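Local coordinates for protein chaperone CupB2 (Pseudomonas aeruginosa, PDB 3Q48) that probably acts as a periplasmic chaperone in fimbrial assembly, assisting the folding of pilus subunits, at residues V50-Q61 with A85-A95; A155-F163 with R239-G247. One frame throughout, in Å; residues are numbered along the deposited sequence.

Contact 1 of 2, residues V50-Q61 with A85-A95; sequences VSNTSGTPVLAQ and AVTRVEPNGGA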
loop_
_atom_site.group_PDB
_atom_site.type_symbol
_atom_site.label_atom_id
_atom_site.label_comp_id
_atom_site.label_asym_id
_atom_site.label_seq_id
_atom_site.Cartn_x
_atom_site.Cartn_y
_atom_site.Cartn_z
ATOM N N VAL A 50 -14.550 -7.945 3.568
ATOM C CA VAL A 50 -13.911 -9.128 3.041
ATOM C C VAL A 50 -14.968 -10.115 2.574
ATOM O O VAL A 50 -15.796 -10.526 3.349
ATOM C CB VAL A 50 -12.975 -9.818 4.068
ATOM C CG1 VAL A 50 -11.992 -8.809 4.672
ATOM C CG2 VAL A 50 -13.778 -10.500 5.165
ATOM N N SER A 51 -14.936 -10.481 1.298
ATOM C CA SER A 51 -15.909 -11.381 0.688
ATOM C C SER A 51 -15.392 -12.803 0.598
ATOM O O SER A 51 -14.204 -13.048 0.353
ATOM C CB SER A 51 -16.251 -10.949 -0.736
ATOM O OG SER A 51 -16.750 -9.633 -0.780
ATOM N N ASN A 52 -16.306 -13.743 0.803
ATOM C CA ASN A 52 -16.034 -15.158 0.608
ATOM C C ASN A 52 -16.708 -15.544 -0.700
ATOM O O ASN A 52 -17.952 -15.618 -0.803
ATOM C CB ASN A 52 -16.549 -15.956 1.798
ATOM C CG ASN A 52 -16.477 -17.420 1.591
ATOM O OD1 ASN A 52 -15.984 -17.877 0.571
ATOM N ND2 ASN A 52 -16.985 -18.190 2.560
ATOM N N THR A 53 -15.885 -15.742 -1.728
ATOM C CA THR A 53 -16.452 -15.922 -3.067
ATOM C C THR A 53 -16.843 -17.383 -3.357
ATOM O O THR A 53 -17.672 -17.653 -4.244
ATOM C CB THR A 53 -15.569 -15.287 -4.163
ATOM O OG1 THR A 53 -16.378 -15.023 -5.311
ATOM C CG2 THR A 53 -14.374 -16.182 -4.515
ATOM N N SER A 54 -16.290 -18.295 -2.551
ATOM C CA SER A 54 -16.573 -19.733 -2.630
ATOM C C SER A 54 -17.955 -20.197 -2.070
ATOM O O SER A 54 -18.807 -19.379 -1.652
ATOM C CB SER A 54 -15.445 -20.488 -1.932
ATOM O OG SER A 54 -15.656 -20.503 -0.535
ATOM N N GLY A 55 -18.165 -21.512 -2.063
ATOM C CA GLY A 55 -19.438 -22.086 -1.653
ATOM C C GLY A 55 -19.418 -22.692 -0.262
ATOM O O GLY A 55 -20.437 -23.251 0.162
ATOM N N THR A 56 -18.267 -22.604 0.433
ATOM C CA THR A 56 -18.119 -23.068 1.840
ATOM C C THR A 56 -17.815 -21.917 2.808
ATOM O O THR A 56 -17.093 -20.994 2.457
ATOM C CB THR A 56 -16.978 -24.152 2.027
ATOM O OG1 THR A 56 -15.739 -23.645 1.534
ATOM C CG2 THR A 56 -17.288 -25.419 1.300
ATOM N N PRO A 57 -18.321 -21.984 4.053
ATOM C CA PRO A 57 -17.826 -20.983 5.050
ATOM C C PRO A 57 -16.302 -21.043 5.305
ATOM O O PRO A 57 -15.709 -22.108 5.227
ATOM C CB PRO A 57 -18.591 -21.340 6.339
ATOM C CG PRO A 57 -19.118 -22.741 6.117
ATOM C CD PRO A 57 -19.332 -22.889 4.623
ATOM N N VAL A 58 -15.690 -19.908 5.627
ATOM C CA VAL A 58 -14.279 -19.836 5.936
ATOM C C VAL A 58 -14.116 -18.972 7.156
ATOM O O VAL A 58 -14.930 -18.068 7.383
ATOM C CB VAL A 58 -13.494 -19.165 4.801
ATOM C CG1 VAL A 58 -13.908 -19.733 3.454
ATOM C CG2 VAL A 58 -13.715 -17.668 4.800
ATOM N N LEU A 59 -13.067 -19.228 7.939
ATOM C CA LEU A 59 -12.678 -18.297 8.986
ATOM C C LEU A 59 -11.655 -17.324 8.458
ATOM O O LEU A 59 -10.682 -17.695 7.791
ATOM C CB LEU A 59 -12.138 -18.997 10.247
ATOM C CG LEU A 59 -13.013 -19.949 11.064
ATOM C CD1 LEU A 59 -12.242 -20.616 12.239
ATOM C CD2 LEU A 59 -14.256 -19.283 11.551
ATOM N N ALA A 60 -11.867 -16.058 8.771
ATOM C CA ALA A 60 -10.934 -15.030 8.378
ATOM C C ALA A 60 -10.290 -14.442 9.623
ATOM O O ALA A 60 -10.983 -13.906 10.469
ATOM C CB ALA A 60 -11.642 -13.945 7.585
ATOM N N GLN A 61 -8.963 -14.541 9.711
ATOM C CA GLN A 61 -8.193 -13.895 10.775
ATOM C C GLN A 61 -7.493 -12.666 10.210
ATOM O O GLN A 61 -6.888 -12.719 9.136
ATOM C CB GLN A 61 -7.160 -14.860 11.348
ATOM C CG GLN A 61 -6.484 -14.426 12.654
ATOM C CD GLN A 61 -5.518 -15.517 13.139
ATOM O OE1 GLN A 61 -5.828 -16.711 13.049
ATOM N NE2 GLN A 61 -4.347 -15.123 13.609
ATOM N N ALA A 85 -11.159 -10.166 15.383
ATOM C CA ALA A 85 -9.838 -10.640 14.929
ATOM C C ALA A 85 -9.964 -11.914 14.090
ATOM O O ALA A 85 -9.113 -12.190 13.265
ATOM C CB ALA A 85 -8.885 -10.857 16.114
ATOM N N VAL A 86 -11.042 -12.662 14.308
ATOM C CA VAL A 86 -11.333 -13.894 13.618
ATOM C C VAL A 86 -12.818 -13.833 13.271
ATOM O O VAL A 86 -13.681 -13.526 14.122
ATOM C CB VAL A 86 -11.062 -15.142 14.519
ATOM C CG1 VAL A 86 -11.074 -16.432 13.682
ATOM C CG2 VAL A 86 -9.714 -15.042 15.281
ATOM N N THR A 87 -13.135 -14.121 12.016
ATOM C CA THR A 87 -14.529 -14.062 11.595
ATOM C C THR A 87 -14.941 -15.165 10.576
ATOM O O THR A 87 -14.176 -15.620 9.737
ATOM C CB THR A 87 -14.943 -12.604 11.249
ATOM O OG1 THR A 87 -16.331 -12.566 10.935
ATOM C CG2 THR A 87 -14.178 -12.070 10.104
ATOM N N ARG A 88 -16.132 -15.685 10.766
ATOM C CA ARG A 88 -16.746 -16.554 9.809
ATOM C C ARG A 88 -17.279 -15.698 8.651
ATOM O O ARG A 88 -17.845 -14.610 8.866
ATOM C CB ARG A 88 -17.926 -17.228 10.475
ATOM C CG ARG A 88 -18.370 -18.482 9.782
ATOM C CD ARG A 88 -19.764 -18.865 10.248
ATOM N NE ARG A 88 -19.957 -20.291 9.991
ATOM C CZ ARG A 88 -20.767 -20.762 9.061
ATOM N NH1 ARG A 88 -21.490 -19.918 8.324
ATOM N NH2 ARG A 88 -20.854 -22.070 8.884
ATOM N N VAL A 89 -17.112 -16.185 7.430
ATOM C CA VAL A 89 -17.600 -15.464 6.287
ATOM C C VAL A 89 -18.450 -16.458 5.512
ATOM O O VAL A 89 -17.937 -17.467 5.043
ATOM C CB VAL A 89 -16.427 -14.943 5.429
ATOM C CG1 VAL A 89 -16.924 -13.975 4.360
ATOM C CG2 VAL A 89 -15.315 -14.282 6.316
ATOM N N GLU A 90 -19.741 -16.160 5.382
ATOM C CA GLU A 90 -20.680 -17.025 4.701
ATOM C C GLU A 90 -20.244 -17.351 3.287
ATOM O O GLU A 90 -19.536 -16.568 2.661
ATOM C CB GLU A 90 -22.095 -16.411 4.602
ATOM C CG GLU A 90 -22.864 -16.202 5.890
ATOM C CD GLU A 90 -22.904 -17.417 6.813
ATOM O OE1 GLU A 90 -23.143 -18.556 6.347
ATOM O OE2 GLU A 90 -22.701 -17.209 8.029
ATOM N N PRO A 91 -20.691 -18.509 2.775
ATOM C CA PRO A 91 -20.607 -18.756 1.336
ATOM C C PRO A 91 -21.310 -17.643 0.544
ATOM O O PRO A 91 -22.437 -17.251 0.871
ATOM C CB PRO A 91 -21.319 -20.107 1.154
ATOM C CG PRO A 91 -21.810 -20.510 2.520
ATOM C CD PRO A 91 -21.071 -19.709 3.528
ATOM N N ASN A 92 -20.620 -17.120 -0.470
ATOM C CA ASN A 92 -21.122 -16.013 -1.307
ATOM C C ASN A 92 -21.638 -14.885 -0.444
ATOM O O ASN A 92 -22.794 -14.472 -0.572
ATOM C CB ASN A 92 -22.227 -16.475 -2.264
ATOM C CG ASN A 92 -21.876 -17.766 -2.996
ATOM O OD1 ASN A 92 -22.554 -18.795 -2.806
ATOM N ND2 ASN A 92 -20.811 -17.726 -3.826
ATOM N N GLY A 93 -20.792 -14.409 0.449
ATOM C CA GLY A 93 -21.211 -13.491 1.471
ATOM C C GLY A 93 -20.016 -12.647 1.796
ATOM O O GLY A 93 -19.002 -12.700 1.100
ATOM N N GLY A 94 -20.115 -11.844 2.833
ATOM C CA GLY A 94 -19.027 -10.960 3.168
ATOM C C GLY A 94 -19.115 -10.605 4.624
ATOM O O GLY A 94 -20.212 -10.556 5.194
ATOM N N ALA A 95 -17.960 -10.361 5.223
ATOM C CA ALA A 95 -17.914 -9.819 6.564
ATOM C C ALA A 95 -17.324 -8.432 6.551
ATOM O O ALA A 95 -16.766 -7.990 5.561
ATOM C CB ALA A 95 -17.127 -10.731 7.485
#

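Contact 2 of 2, residues A155-F163 with R239-G247; sequences AAGKLQWKF and RNTHDRALG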
loop_
_atom_site.group_PDB
_atom_site.type_symbol
_atom_site.label_atom_id
_atom_site.label_comp_id
_atom_site.label_asym_id
_atom_site.label_seq_id
_atom_site.Cartn_x
_atom_site.Cartn_y
_atom_site.Cartn_z
ATOM N N ALA A 155 1.197 13.901 -5.727
ATOM C CA ALA A 155 2.517 13.490 -5.298
ATOM C C ALA A 155 3.347 12.843 -6.416
ATOM O O ALA A 155 4.525 13.221 -6.644
ATOM C CB ALA A 155 2.434 12.609 -4.073
ATOM N N ALA A 156 2.739 11.879 -7.116
ATOM C CA ALA A 156 3.465 11.087 -8.124
ATOM C C ALA A 156 4.107 12.034 -9.138
ATOM O O ALA A 156 5.189 11.737 -9.676
ATOM C CB ALA A 156 2.532 10.136 -8.828
ATOM N N GLY A 157 3.449 13.166 -9.382
ATOM C CA GLY A 157 3.978 14.143 -10.323
ATOM C C GLY A 157 5.085 15.076 -9.814
ATOM O O GLY A 157 5.501 15.970 -10.566
ATOM N N LYS A 158 5.550 14.924 -8.565
ATOM C CA LYS A 158 6.660 15.764 -8.087
ATOM C C LYS A 158 7.921 14.924 -7.922
ATOM O O LYS A 158 8.943 15.383 -7.460
ATOM C CB LYS A 158 6.313 16.518 -6.781
ATOM C CG LYS A 158 5.042 17.334 -6.886
ATOM C CD LYS A 158 4.603 17.961 -5.553
ATOM C CE LYS A 158 3.102 18.357 -5.667
ATOM N NZ LYS A 158 2.614 19.370 -4.683
ATOM N N LEU A 159 7.823 13.661 -8.263
ATOM C CA LEU A 159 8.982 12.790 -8.217
ATOM C C LEU A 159 9.994 13.311 -9.218
ATOM O O LEU A 159 9.618 13.796 -10.274
ATOM C CB LEU A 159 8.554 11.363 -8.557
ATOM C CG LEU A 159 7.488 10.885 -7.593
ATOM C CD1 LEU A 159 7.002 9.512 -8.019
ATOM C CD2 LEU A 159 8.044 10.839 -6.173
ATOM N N GLN A 160 11.265 13.277 -8.884
ATOM C CA GLN A 160 12.242 13.663 -9.889
ATOM C C GLN A 160 13.122 12.489 -10.206
ATOM O O GLN A 160 13.348 11.615 -9.364
ATOM C CB GLN A 160 12.993 14.946 -9.508
ATOM C CG GLN A 160 13.484 15.064 -8.074
ATOM C CD GLN A 160 13.156 16.443 -7.498
ATOM O OE1 GLN A 160 12.416 17.204 -8.143
ATOM N NE2 GLN A 160 13.671 16.766 -6.289
ATOM N N TRP A 161 13.562 12.396 -11.437
ATOM C CA TRP A 161 14.232 11.156 -11.830
ATOM C C TRP A 161 15.633 11.422 -12.324
ATOM O O TRP A 161 15.918 12.487 -12.820
ATOM C CB TRP A 161 13.395 10.383 -12.880
ATOM C CG TRP A 161 12.017 10.051 -12.366
ATOM C CD1 TRP A 161 10.977 10.923 -12.147
ATOM C CD2 TRP A 161 11.547 8.754 -11.966
ATOM N NE1 TRP A 161 9.886 10.235 -11.666
ATOM C CE2 TRP A 161 10.212 8.908 -11.535
ATOM C CE3 TRP A 161 12.139 7.485 -11.913
ATOM C CZ2 TRP A 161 9.449 7.844 -11.061
ATOM C CZ3 TRP A 161 11.375 6.410 -11.447
ATOM C CH2 TRP A 161 10.037 6.603 -11.028
ATOM N N LYS A 162 16.512 10.450 -12.165
ATOM C CA LYS A 162 17.869 10.585 -12.688
ATOM C C LYS A 162 18.569 9.235 -12.891
ATOM O O LYS A 162 18.220 8.204 -12.250
ATOM C CB LYS A 162 18.717 11.477 -11.772
ATOM C CG LYS A 162 19.310 10.767 -10.574
ATOM C CD LYS A 162 20.412 11.611 -9.950
ATOM C CE LYS A 162 20.687 11.062 -8.547
ATOM N NZ LYS A 162 22.151 10.911 -8.176
ATOM N N PHE A 163 19.564 9.265 -13.784
ATOM C CA PHE A 163 20.467 8.139 -13.977
ATOM C C PHE A 163 21.522 8.108 -12.887
ATOM O O PHE A 163 21.961 9.161 -12.376
ATOM C CB PHE A 163 21.181 8.245 -15.314
ATOM C CG PHE A 163 20.309 7.963 -16.517
ATOM C CD1 PHE A 163 19.934 6.658 -16.828
ATOM C CD2 PHE A 163 19.921 9.007 -17.377
ATOM C CE1 PHE A 163 19.142 6.392 -17.963
ATOM C CE2 PHE A 163 19.153 8.759 -18.509
ATOM C CZ PHE A 163 18.752 7.447 -18.801
ATOM N N ARG A 239 -5.331 3.644 -11.226
ATOM C CA ARG A 239 -3.967 3.900 -11.644
ATOM C C ARG A 239 -3.945 5.169 -12.461
ATOM O O ARG A 239 -4.878 5.465 -13.172
ATOM C CB ARG A 239 -3.394 2.678 -12.409
ATOM C CG ARG A 239 -3.229 1.446 -11.552
ATOM C CD ARG A 239 -2.480 0.370 -12.225
ATOM N NE ARG A 239 -3.366 -0.291 -13.171
ATOM C CZ ARG A 239 -3.021 -0.614 -14.406
ATOM N NH1 ARG A 239 -1.800 -0.357 -14.839
ATOM N NH2 ARG A 239 -3.897 -1.179 -15.205
ATOM N N ASN A 240 -2.868 5.926 -12.334
ATOM C CA ASN A 240 -2.635 7.111 -13.097
ATOM C C ASN A 240 -1.235 6.972 -13.679
ATOM O O ASN A 240 -0.402 6.300 -13.079
ATOM C CB ASN A 240 -2.701 8.302 -12.163
ATOM C CG ASN A 240 -4.080 8.489 -11.598
ATOM O OD1 ASN A 240 -4.908 9.121 -12.231
ATOM N ND2 ASN A 240 -4.353 7.905 -10.428
ATOM N N THR A 241 -0.969 7.611 -14.826
ATOM C CA THR A 241 0.338 7.514 -15.451
ATOM C C THR A 241 1.045 8.861 -15.693
ATOM O O THR A 241 0.420 9.891 -15.854
ATOM C CB THR A 241 0.266 6.653 -16.779
ATOM O OG1 THR A 241 1.565 6.599 -17.406
ATOM C CG2 THR A 241 -0.726 7.215 -17.700
ATOM N N HIS A 242 2.369 8.826 -15.762
ATOM C CA HIS A 242 3.168 10.023 -15.879
ATOM C C HIS A 242 4.373 9.682 -16.715
ATOM O O HIS A 242 4.914 8.563 -16.607
ATOM C CB HIS A 242 3.599 10.485 -14.464
ATOM C CG HIS A 242 2.434 10.682 -13.535
ATOM N ND1 HIS A 242 1.611 11.789 -13.599
ATOM C CD2 HIS A 242 1.901 9.872 -12.585
ATOM C CE1 HIS A 242 0.643 11.669 -12.706
ATOM N NE2 HIS A 242 0.791 10.511 -12.086
ATOM N N ASP A 243 4.773 10.639 -17.567
ATOM C CA ASP A 243 6.061 10.618 -18.254
ATOM C C ASP A 243 6.986 11.713 -17.688
ATOM O O ASP A 243 6.550 12.820 -17.406
ATOM C CB ASP A 243 5.847 10.839 -19.754
ATOM C CG ASP A 243 5.257 9.602 -20.486
ATOM O OD1 ASP A 243 4.950 8.555 -19.843
ATOM O OD2 ASP A 243 5.076 9.703 -21.739
ATOM N N ARG A 244 8.270 11.424 -17.518
ATOM C CA ARG A 244 9.232 12.468 -17.155
ATOM C C ARG A 244 10.546 12.224 -17.850
ATOM O O ARG A 244 10.822 11.101 -18.221
ATOM C CB ARG A 244 9.475 12.479 -15.652
ATOM C CG ARG A 244 8.287 12.921 -14.804
ATOM C CD ARG A 244 7.887 14.350 -15.095
ATOM N NE ARG A 244 6.834 14.784 -14.184
ATOM C CZ ARG A 244 5.528 14.734 -14.442
ATOM N NH1 ARG A 244 5.065 14.250 -15.599
ATOM N NH2 ARG A 244 4.676 15.186 -13.544
ATOM N N ALA A 245 11.353 13.267 -18.031
ATOM C CA ALA A 245 12.731 13.127 -18.492
ATOM C C ALA A 245 13.618 12.695 -17.321
ATOM O O ALA A 245 13.309 13.003 -16.157
ATOM C CB ALA A 245 13.218 14.436 -19.057
ATOM N N LEU A 246 14.715 11.997 -17.633
ATOM C CA LEU A 246 15.782 11.687 -16.651
ATOM C C LEU A 246 16.841 12.770 -16.549
ATOM O O LEU A 246 17.444 13.151 -17.561
ATOM C CB LEU A 246 16.542 10.395 -16.997
ATOM C CG LEU A 246 15.974 8.965 -16.979
ATOM C CD1 LEU A 246 15.757 8.404 -15.549
ATOM C CD2 LEU A 246 14.713 8.870 -17.843
ATOM N N GLY A 247 17.101 13.228 -15.319
ATOM C CA GLY A 247 18.263 14.071 -15.026
ATOM C C GLY A 247 19.540 13.320 -15.395
ATOM O O GLY A 247 19.566 12.068 -15.391
HETATM O O HOH W 1 8.709 15.563 -12.283
#

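Contact 1 of 2, residues V50-Q61 with A85-A95
Pro57 lies over one face of the Arg88 guanidinium, its CB 3.4 Å above the plane and offset toward the rim, while the carboxylate carbon of Glu90 sits in plane at the edge. The arginine reaches that place because its chain runs extended from CG to NE, alongside the proline ring, and a salt bridge joins Arg88 NH1 to Glu90 OE1 at 2.9 Å. The other flat group is the Asn52 carboxamide, which has acceptors in its own plane. Its ND2 donates to Val89 O across the contact (2.8 Å), rising above that carbonyl's plane, and to Thr56 O within its own segment (2.8 Å); OD1 takes Ser54 OG on a lone pair. Three bonds thus fix the rotation of this buried amide, and with CG anti to the backbone N (chi1 172°) it links the 53-57 loop to the end of strand 86-89. In the immunoglobulin-like N-terminal domain of the PapD type, that loop carries the chain from edge strand 45-52 across the 80-89/93-101 hairpin to strand 58-65; strand 50-52 pairs antiparallel with 93-95, and 58-61 with 86-89. A G1 beta bulge sets Asn92 and Gly93 together opposite Asn52, Asn92 taking the left-handed backbone conformation (phi 49°, psi 55°) of its first position, and Asn92 N donates to Ser54 O. Next to Asn52 the two methyls of Val89 diverge: CG1 meets Asn52 CB at 3.3 Å, whereas CG2 packs on Ala60 CB at 3.9 Å. Pro57 CD touches Pro91 CD at 3.8 Å.

Contact 2 of 2, residues A155-F163 with R239-G247
Backbone hydrogen bonds join the C-terminal ends of both segments: Gly247 N donates to Trp161 O (2.9 Å), and Phe163 N donates back to Gly247 O (3.2 Å). Side-chain polar contacts belong to Arg244. Its NH2 bonds to Gly157 O (3.2 Å), straight at the hydrogen (166°) but coming from well to the side of the C=O (108° at the oxygen), with that oxygen at the guanidinium edge and near its plane. NE reaches Leu159 O through a water that also lies at the edge of the guanidinium, in its plane. NH1 binds Asp243 O within its own strand, so three bonds on three nitrogens fix the group's rotation; the chain gets there by bending at chi2. Among apolar contacts, Leu246 CG stands over one face of the Phe163 ring, 3.8 Å from the centroid in a CH-pi contact, and Leu246 CD1 meets Trp161 CB at 4.1 Å. Farther along, Ala156 CB rests against His242 NE2 at 3.7 Å, where Tyr230 meets the rings of both His242 and Trp161. Edge strand 160-163 of one sheet thus meets edge strand 239-245 of another and the residues following it, an edge-to-edge join consistent with the immunoglobulin-like beta sandwich of the C-terminal domain of PapD-type chaperones.

The two contacts come in series along the chain, both segments of contact 1 preceding those of contact 2, and they share no strand or sheet. Their centres lie 40 Å apart, their nearest atoms about 20 Å apart, on opposite sides of the chain's centre. Contact 1 falls within the seven-stranded mixed sheet of the N-terminal half and joins four of its strands near one end. Contact 2 instead brings together outer strands of the three-stranded and four-stranded sheets of the C-terminal half. Each contact is thus internal to one domain and neither spans the two, which fits the two-domain immunoglobulin-like architecture of the periplasmic pilus chaperone family.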